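Side-chain contacts in 7,8-dihydro-6-hydroxymethylpterin pyrophosphokinase-dihydropteroate synthase (Plasmodium falciparum, PDB 6JWS), which probably catalyses two successive steps of folate biosynthesis, pyrophosphorylation of 6-hydroxymethyl-7,8-dihydropterin by ATP and condensation of the product with 4-aminobenzoate to give 7,8-dihydropteroate: residues B[127-130]-B[131-135]; B[549-552]-B[553-557]; B[565-569]-B[570-574]. The protein carries 1 engineered substitution. One frame throughout, in Å; residues are numbered along the deposited sequence.

The three contacts come in series along the chain, the first in the HPPK part of this bifunctional enzyme and the other two in the pterin-binding TIM barrel. Contact 1 opens helix 129-148 near the bound ATP; its centre lies about 41 Å from that of contact 2 and about 36 Å from that of contact 3. Contacts 2 and 3 are neighbours, about 15 Å between centres: helix 547-564 carries contact 2, and the loop leaving it leads through contact 3 into strand 572-575, where Phe574 packs back on Leu555. Contact 3 also touches strands 46-57 and 372-377 of the antiparallel HPPK sheet, so it lies where the two catalytic parts meet.

Contact 1 (B[127-130]-B[131-135]); sequences VNVE and NYLLE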
loop_
_atom_site.group_PDB
_atom_site.type_symbol
_atom_site.label_atom_id
_atom_site.label_comp_id
_atom_site.label_asym_id
_atom_site.label_seq_id
_atom_site.Cartn_x
_atom_site.Cartn_y
_atom_site.Cartn_z
ATOM N N VAL B 127 36.546 -30.827 -28.140
ATOM C CA VAL B 127 37.459 -30.954 -27.010
ATOM C C VAL B 127 36.727 -31.668 -25.869
ATOM O O VAL B 127 35.501 -31.772 -25.879
ATOM C CB VAL B 127 38.059 -29.590 -26.584
ATOM C CG1 VAL B 127 39.071 -29.064 -27.595
ATOM C CG2 VAL B 127 37.001 -28.521 -26.311
ATOM N N ASN B 128 37.488 -32.202 -24.905
ATOM C CA ASN B 128 36.912 -32.813 -23.714
ATOM C C ASN B 128 36.574 -31.715 -22.706
ATOM O O ASN B 128 36.993 -30.567 -22.864
ATOM C CB ASN B 128 37.825 -33.888 -23.106
ATOM C CG ASN B 128 39.233 -33.400 -22.815
ATOM O OD1 ASN B 128 39.442 -32.437 -22.073
ATOM N ND2 ASN B 128 40.217 -34.065 -23.401
ATOM N N VAL B 129 35.846 -32.096 -21.650
ATOM C CA VAL B 129 35.372 -31.152 -20.651
ATOM C C VAL B 129 36.545 -30.400 -20.020
ATOM O O VAL B 129 36.564 -29.169 -20.053
ATOM C CB VAL B 129 34.474 -31.819 -19.590
ATOM C CG1 VAL B 129 33.944 -30.792 -18.598
ATOM C CG2 VAL B 129 33.319 -32.587 -20.221
ATOM N N GLU B 130 37.518 -31.137 -19.454
ATOM C CA GLU B 130 38.617 -30.514 -18.726
ATOM C C GLU B 130 39.379 -29.516 -19.600
ATOM O O GLU B 130 39.671 -28.408 -19.150
ATOM C CB GLU B 130 39.525 -31.533 -18.026
ATOM C CG GLU B 130 40.582 -30.898 -17.116
ATOM C CD GLU B 130 40.166 -29.943 -15.990
ATOM O OE1 GLU B 130 39.117 -29.256 -16.112
ATOM O OE2 GLU B 130 40.912 -29.865 -14.979
ATOM N N ASN B 131 39.678 -29.904 -20.850
ATOM C CA ASN B 131 40.411 -29.036 -21.763
ATOM C C ASN B 131 39.593 -27.783 -22.066
ATOM O O ASN B 131 40.144 -26.682 -22.140
ATOM C CB ASN B 131 40.839 -29.756 -23.045
ATOM C CG ASN B 131 42.184 -30.447 -22.932
ATOM O OD1 ASN B 131 43.201 -29.885 -23.328
ATOM N ND2 ASN B 131 42.204 -31.656 -22.392
ATOM N N TYR B 132 38.272 -27.968 -22.221
ATOM C CA TYR B 132 37.353 -26.865 -22.455
ATOM C C TYR B 132 37.440 -25.851 -21.314
ATOM O O TYR B 132 37.630 -24.657 -21.556
ATOM C CB TYR B 132 35.924 -27.373 -22.671
ATOM C CG TYR B 132 34.903 -26.265 -22.678
ATOM C CD1 TYR B 132 34.687 -25.505 -23.819
ATOM C CD2 TYR B 132 34.190 -25.945 -21.529
ATOM C CE1 TYR B 132 33.776 -24.460 -23.819
ATOM C CE2 TYR B 132 33.278 -24.902 -21.512
ATOM C CZ TYR B 132 33.064 -24.166 -22.664
ATOM O OH TYR B 132 32.171 -23.141 -22.658
ATOM N N LEU B 133 37.328 -26.337 -20.071
ATOM C CA LEU B 133 37.255 -25.458 -18.909
ATOM C C LEU B 133 38.548 -24.660 -18.740
ATOM O O LEU B 133 38.491 -23.478 -18.391
ATOM C CB LEU B 133 36.910 -26.263 -17.652
ATOM C CG LEU B 133 35.520 -26.903 -17.656
ATOM C CD1 LEU B 133 35.423 -28.009 -16.617
ATOM C CD2 LEU B 133 34.431 -25.854 -17.436
ATOM N N LEU B 134 39.695 -25.289 -19.048
ATOM C CA LEU B 134 40.990 -24.615 -18.974
ATOM C C LEU B 134 41.091 -23.517 -20.035
ATOM O O LEU B 134 41.521 -22.403 -19.733
ATOM C CB LEU B 134 42.127 -25.641 -19.084
ATOM C CG LEU B 134 42.204 -26.669 -17.948
ATOM C CD1 LEU B 134 43.016 -27.891 -18.358
ATOM C CD2 LEU B 134 42.750 -26.053 -16.657
ATOM N N GLU B 135 40.661 -23.813 -21.269
ATOM C CA GLU B 135 40.740 -22.820 -22.336
ATOM C C GLU B 135 39.849 -21.613 -22.015
ATOM O O GLU B 135 40.279 -20.467 -22.162
ATOM C CB GLU B 135 40.404 -23.423 -23.703
ATOM C CG GLU B 135 41.268 -24.607 -24.098
ATOM C CD GLU B 135 42.654 -24.302 -24.647
ATOM O OE1 GLU B 135 43.021 -23.112 -24.732
ATOM O OE2 GLU B 135 43.364 -25.266 -25.006
#
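Asn128 points its amide oxygen at Asn131, and this OD1 grips the residue by two bonds at once. One comes from the backbone, Asn131 N to Asn128 OD1 at 2.8 Å, nearly in line with the side-chain carbonyl. The other, from Asn131 ND2 to Asn128 OD1 at 2.9 Å, arrives in the carbonyl plane on a lone pair. The amide planes are 62° apart, an oblique, oxygen-centred meeting and not a stack. The first torsion of Asn128 (chi1 54°) tucks CG between the backbone N and carbonyl carbon, which brings OD1 back over the first turn. The backbone carbonyl of Asn128 meanwhile accepts from Tyr132 N. On another side of the turn, Val129 and Leu133 run side by side, with Val129 CG1 3.7 Å from Leu133 CD1. In a separate apolar contact, Val127 CG2 meets Tyr132 CB at 4.0 Å. The Tyr132 ring leads away from the turn, and its OH bonds to Pro319 O, beside the residues that line the ATP pocket. Asn128 is thus the N-cap of helix 129-148, with the side-chain-to-N3 bond of a classical asparagine cap, here augmented by a second asparagine amide.

Contact 2 (B[549-552]-B[553-557]); sequences YDIK and NYLEQ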
loop_
_atom_site.group_PDB
_atom_site.type_symbol
_atom_site.label_atom_id
_atom_site.label_comp_id
_atom_site.label_asym_id
_atom_site.label_seq_id
_atom_site.Cartn_x
_atom_site.Cartn_y
_atom_site.Cartn_z
ATOM N N TYR B 549 -3.948 -20.687 -9.823
ATOM C CA TYR B 549 -2.897 -21.367 -10.565
ATOM C C TYR B 549 -3.389 -21.918 -11.906
ATOM O O TYR B 549 -2.600 -21.977 -12.860
ATOM C CB TYR B 549 -2.163 -22.355 -9.649
ATOM C CG TYR B 549 -1.367 -21.610 -8.603
ATOM C CD1 TYR B 549 -0.133 -21.053 -8.918
ATOM C CD2 TYR B 549 -1.890 -21.382 -7.341
ATOM C CE1 TYR B 549 0.580 -20.324 -7.979
ATOM C CE2 TYR B 549 -1.188 -20.655 -6.390
ATOM C CZ TYR B 549 0.048 -20.127 -6.716
ATOM O OH TYR B 549 0.759 -19.420 -5.784
ATOM N N ASP B 550 -4.678 -22.275 -11.993
ATOM C CA ASP B 550 -5.241 -22.714 -13.267
ATOM C C ASP B 550 -5.109 -21.607 -14.325
ATOM O O ASP B 550 -4.659 -21.870 -15.440
ATOM C CB ASP B 550 -6.692 -23.193 -13.123
ATOM C CG ASP B 550 -6.844 -24.456 -12.270
ATOM O OD1 ASP B 550 -5.806 -25.148 -12.027
ATOM O OD2 ASP B 550 -7.995 -24.734 -11.825
ATOM N N ILE B 551 -5.459 -20.365 -13.944
ATOM C CA ILE B 551 -5.428 -19.217 -14.840
ATOM C C ILE B 551 -3.982 -18.859 -15.196
ATOM O O ILE B 551 -3.651 -18.744 -16.369
ATOM C CB ILE B 551 -6.257 -18.058 -14.241
ATOM C CG1 ILE B 551 -7.764 -18.351 -14.354
ATOM C CG2 ILE B 551 -5.893 -16.722 -14.859
ATOM C CD1 ILE B 551 -8.606 -17.610 -13.348
ATOM N N LYS B 552 -3.096 -18.774 -14.191
ATOM C CA LYS B 552 -1.667 -18.591 -14.403
ATOM C C LYS B 552 -1.095 -19.641 -15.358
ATOM O O LYS B 552 -0.378 -19.301 -16.318
ATOM C CB LYS B 552 -0.891 -18.606 -13.076
ATOM C CG LYS B 552 0.574 -18.216 -13.190
ATOM C CD LYS B 552 1.428 -18.343 -11.930
ATOM C CE LYS B 552 2.894 -18.202 -12.292
ATOM N NZ LYS B 552 3.742 -17.791 -11.146
ATOM N N ASN B 553 -1.365 -20.925 -15.075
ATOM C CA ASN B 553 -0.830 -22.002 -15.916
ATOM C C ASN B 553 -1.372 -21.891 -17.341
ATOM O O ASN B 553 -0.635 -22.077 -18.291
ATOM C CB ASN B 553 -1.033 -23.403 -15.321
ATOM C CG ASN B 553 -0.156 -23.640 -14.104
ATOM O OD1 ASN B 553 0.983 -23.167 -14.077
ATOM N ND2 ASN B 553 -0.671 -24.339 -13.092
ATOM N N TYR B 554 -2.652 -21.552 -17.500
ATOM C CA TYR B 554 -3.237 -21.347 -18.817
ATOM C C TYR B 554 -2.490 -20.279 -19.629
ATOM O O TYR B 554 -2.098 -20.528 -20.764
ATOM C CB TYR B 554 -4.727 -21.030 -18.673
ATOM C CG TYR B 554 -5.398 -20.606 -19.951
ATOM C CD1 TYR B 554 -5.399 -19.269 -20.337
ATOM C CD2 TYR B 554 -6.058 -21.535 -20.770
ATOM C CE1 TYR B 554 -6.012 -18.864 -21.513
ATOM C CE2 TYR B 554 -6.718 -21.133 -21.926
ATOM C CZ TYR B 554 -6.697 -19.798 -22.291
ATOM O OH TYR B 554 -7.293 -19.375 -23.446
ATOM N N LEU B 555 -2.280 -19.097 -19.047
ATOM C CA LEU B 555 -1.588 -17.978 -19.673
ATOM C C LEU B 555 -0.144 -18.331 -20.031
ATOM O O LEU B 555 0.327 -17.963 -21.108
ATOM C CB LEU B 555 -1.678 -16.755 -18.738
ATOM C CG LEU B 555 -3.108 -16.221 -18.590
ATOM C CD1 LEU B 555 -3.201 -15.122 -17.527
ATOM C CD2 LEU B 555 -3.632 -15.710 -19.937
ATOM N N GLU B 556 0.544 -19.059 -19.137
ATOM C CA GLU B 556 1.913 -19.497 -19.380
ATOM C C GLU B 556 1.959 -20.483 -20.547
ATOM O O GLU B 556 2.859 -20.399 -21.393
ATOM C CB GLU B 556 2.514 -20.143 -18.124
ATOM C CG GLU B 556 2.844 -19.116 -17.038
ATOM C CD GLU B 556 3.342 -19.747 -15.737
ATOM O OE1 GLU B 556 2.748 -20.740 -15.292
ATOM O OE2 GLU B 556 4.317 -19.248 -15.165
ATOM N N GLN B 557 0.978 -21.395 -20.619
ATOM C CA GLN B 557 0.907 -22.286 -21.772
ATOM C C GLN B 557 0.726 -21.473 -23.060
ATOM O O GLN B 557 1.397 -21.735 -24.055
ATOM C CB GLN B 557 -0.031 -23.492 -21.528
ATOM C CG GLN B 557 0.575 -24.566 -20.608
ATOM C CD GLN B 557 -0.318 -25.668 -20.043
ATOM O OE1 GLN B 557 -0.295 -25.953 -18.833
ATOM N NE2 GLN B 557 -1.101 -26.325 -20.897
#
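Lys552 stretches outward from the helix, and Glu556, one turn later, reaches back so that its carboxylate lies alongside the lysine chain. Lys552 CB only begins the chain, and contact starts one atom on. Carrying CG anti to the backbone N (chi1 -171°) sends the chain past the Glu556 carboxylate, so that Lys552 CG comes within 3.9 Å of Glu556 OE1. The chain then stays extended, and CE makes the nearest side-chain approach of the pair, 3.4 Å from Glu556 OE2. At the tip, NZ remains 4.3 Å from Glu556 OE2, beyond a salt bridge; it bonds instead to Val596 O, while Glu556 OE2 takes a hydrogen bond with Tyr600 OH. The opposite charges probably favour one another modestly. Glu556, its CG anti to the carbonyl carbon (chi1 -73°) and its chain extended beyond, runs back along the turn, with CG 3.3 Å from Lys552 O, which also accepts from Glu556 N.

On another face, Ile551 and Leu555 lie side by side, with Ile551 CG2 4.1 Å from Leu555 CD1. Both are buried: Ile551 is covered by His530, Lys582 and Tyr597, and Leu555 by Phe574 of strand 572-575. Tyr554 turns its ring away from this pair and meets His530 edge to face. The backbone bonds from Tyr549 O to Asn553 N (2.7 Å) through Lys552 O to Glu556 N are regular i to i+4 bonds. Such a split between a buried apolar stripe and polar groups alongside is that of an amphipathic outer helix packed against the strands of a TIM barrel.

Contact 3 (B[565-569]-B[570-574]); sequences NGIPR and YRILF
Pro568 sets its CB over one face of the Tyr570 ring, 3.8 Å from the centroid and 26° off the normal, a CH-pi contact across a two-residue step. The carbon is offset toward the rim, and its nearest ring atoms are Tyr570 CZ and CE2, each 3.5 Å from Pro568 CB. The ring comes under the proline because Tyr570 CG lies between its backbone N and carbonyl carbon (chi1 54°), which folds the side chain back along its own main chain. Its hydroxyl is hydrogen-bonded to Glu35 OE2, an oxygen that also forms a salt bridge with Arg571 NE, so one carboxylate helps fix the far ends of two side chains. Arg571 CD runs beside the proline ring, 4.2 Å from Pro568 CG. Ile567 and Ile572 belong to the same packed part: they cross at about a right angle and meet through methyl and methylene groups, Ile567 CG2 lying 3.9 Å from Ile572 CG1.

The backbone makes a tight turn here: Arg571 N donates to Pro568 O at 3.0 Å from above the carbonyl plane, 49° out of it, an i to i+3 bond of a short 3-10 turn. Upstream, Gly566, with its positive phi, is the C-prime residue of the Schellman motif ending helix 547-564; downstream the chain enters strand 572-575 of the parallel sheet. The whole passage is the connection from helix to next strand in the beta-alpha repeat of the TIM barrel.

The backbone is held less tightly where the strand begins. The bond from Ile572 N to Arg569 O is weak, at 3.4 Å. A water bridges the backbone there, donating to both Arg569 O (2.8 Å) and Ile572 O.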
loop_
_atom_site.group_PDB
_atom_site.type_symbol
_atom_site.label_atom_id
_atom_site.label_comp_id
_atom_site.label_asym_id
_atom_site.label_seq_id
_atom_site.Cartn_x
_atom_site.Cartn_y
_atom_site.Cartn_z
ATOM N N ASN B 565 6.494 -19.877 -31.504
ATOM C CA ASN B 565 6.189 -19.487 -32.868
ATOM C C ASN B 565 6.906 -18.180 -33.186
ATOM O O ASN B 565 6.555 -17.502 -34.144
ATOM C CB ASN B 565 4.673 -19.516 -33.114
ATOM C CG ASN B 565 4.199 -20.931 -33.365
ATOM O OD1 ASN B 565 4.372 -21.436 -34.481
ATOM N ND2 ASN B 565 3.635 -21.584 -32.354
ATOM N N GLY B 566 7.859 -17.814 -32.319
ATOM C CA GLY B 566 8.757 -16.700 -32.564
ATOM C C GLY B 566 8.180 -15.340 -32.201
ATOM O O GLY B 566 8.682 -14.320 -32.662
ATOM N N ILE B 567 7.124 -15.305 -31.378
ATOM C CA ILE B 567 6.705 -14.029 -30.815
ATOM C C ILE B 567 7.665 -13.699 -29.672
ATOM O O ILE B 567 7.877 -14.518 -28.787
ATOM C CB ILE B 567 5.231 -14.059 -30.362
ATOM C CG1 ILE B 567 4.299 -14.464 -31.515
ATOM C CG2 ILE B 567 4.828 -12.719 -29.740
ATOM C CD1 ILE B 567 4.514 -13.670 -32.799
ATOM N N PRO B 568 8.371 -12.548 -29.715
ATOM C CA PRO B 568 9.339 -12.214 -28.666
ATOM C C PRO B 568 8.643 -12.204 -27.299
ATOM O O PRO B 568 7.572 -11.615 -27.161
ATOM C CB PRO B 568 9.797 -10.797 -29.038
ATOM C CG PRO B 568 9.488 -10.649 -30.528
ATOM C CD PRO B 568 8.289 -11.536 -30.789
ATOM N N ARG B 569 9.273 -12.860 -26.307
ATOM C CA ARG B 569 8.752 -13.028 -24.956
ATOM C C ARG B 569 8.362 -11.694 -24.314
ATOM O O ARG B 569 7.344 -11.624 -23.623
ATOM C CB ARG B 569 9.761 -13.768 -24.065
ATOM C CG ARG B 569 9.205 -14.181 -22.704
ATOM C CD ARG B 569 10.220 -14.943 -21.858
ATOM N NE ARG B 569 10.555 -16.195 -22.513
ATOM C CZ ARG B 569 10.020 -17.364 -22.188
ATOM N NH1 ARG B 569 9.182 -17.455 -21.163
ATOM N NH2 ARG B 569 10.363 -18.435 -22.880
ATOM N N TYR B 570 9.171 -10.651 -24.532
ATOM C CA TYR B 570 9.004 -9.364 -23.875
ATOM C C TYR B 570 7.842 -8.575 -24.495
ATOM O O TYR B 570 7.550 -7.463 -24.061
ATOM C CB TYR B 570 10.321 -8.580 -23.933
ATOM C CG TYR B 570 10.884 -8.427 -25.322
ATOM C CD1 TYR B 570 10.446 -7.410 -26.145
ATOM C CD2 TYR B 570 11.804 -9.329 -25.832
ATOM C CE1 TYR B 570 10.903 -7.271 -27.442
ATOM C CE2 TYR B 570 12.282 -9.200 -27.125
ATOM C CZ TYR B 570 11.837 -8.161 -27.925
ATOM O OH TYR B 570 12.276 -8.019 -29.209
ATOM N N ARG B 571 7.144 -9.156 -25.485
ATOM C CA ARG B 571 6.041 -8.450 -26.132
ATOM C C ARG B 571 4.685 -9.063 -25.766
ATOM O O ARG B 571 3.671 -8.697 -26.353
ATOM C CB ARG B 571 6.206 -8.421 -27.658
ATOM C CG ARG B 571 7.151 -7.335 -28.160
ATOM C CD ARG B 571 7.176 -7.250 -29.679
ATOM N NE ARG B 571 7.962 -6.130 -30.170
ATOM C CZ ARG B 571 7.517 -4.885 -30.319
ATOM N NH1 ARG B 571 6.263 -4.587 -29.986
ATOM N NH2 ARG B 571 8.325 -3.948 -30.790
ATOM N N ILE B 572 4.658 -9.968 -24.788
ATOM C CA ILE B 572 3.438 -10.692 -24.451
ATOM C C ILE B 572 3.011 -10.286 -23.047
ATOM O O ILE B 572 3.792 -10.419 -22.114
ATOM C CB ILE B 572 3.697 -12.212 -24.520
ATOM C CG1 ILE B 572 4.145 -12.621 -25.929
ATOM C CG2 ILE B 572 2.483 -13.003 -24.047
ATOM C CD1 ILE B 572 4.722 -14.008 -26.021
ATOM N N LEU B 573 1.768 -9.817 -22.900
ATOM C CA LEU B 573 1.254 -9.384 -21.612
ATOM C C LEU B 573 0.140 -10.327 -21.180
ATOM O O LEU B 573 -0.518 -10.927 -22.036
ATOM C CB LEU B 573 0.768 -7.948 -21.774
ATOM C CG LEU B 573 1.862 -6.992 -22.264
ATOM C CD1 LEU B 573 1.561 -6.513 -23.668
ATOM C CD2 LEU B 573 1.974 -5.806 -21.331
ATOM N N PHE B 574 -0.011 -10.487 -19.856
ATOM C CA PHE B 574 -0.973 -11.401 -19.263
ATOM C C PHE B 574 -2.143 -10.613 -18.705
ATOM O O PHE B 574 -1.953 -9.528 -18.146
ATOM C CB PHE B 574 -0.379 -12.130 -18.053
ATOM C CG PHE B 574 0.676 -13.163 -18.357
ATOM C CD1 PHE B 574 1.799 -12.841 -19.100
ATOM C CD2 PHE B 574 0.611 -14.428 -17.812
ATOM C CE1 PHE B 574 2.769 -13.806 -19.352
ATOM C CE2 PHE B 574 1.560 -15.400 -18.087
ATOM C CZ PHE B 574 2.634 -15.092 -18.868
HETATM O O HOH W 1 5.851 -11.883 -21.294
#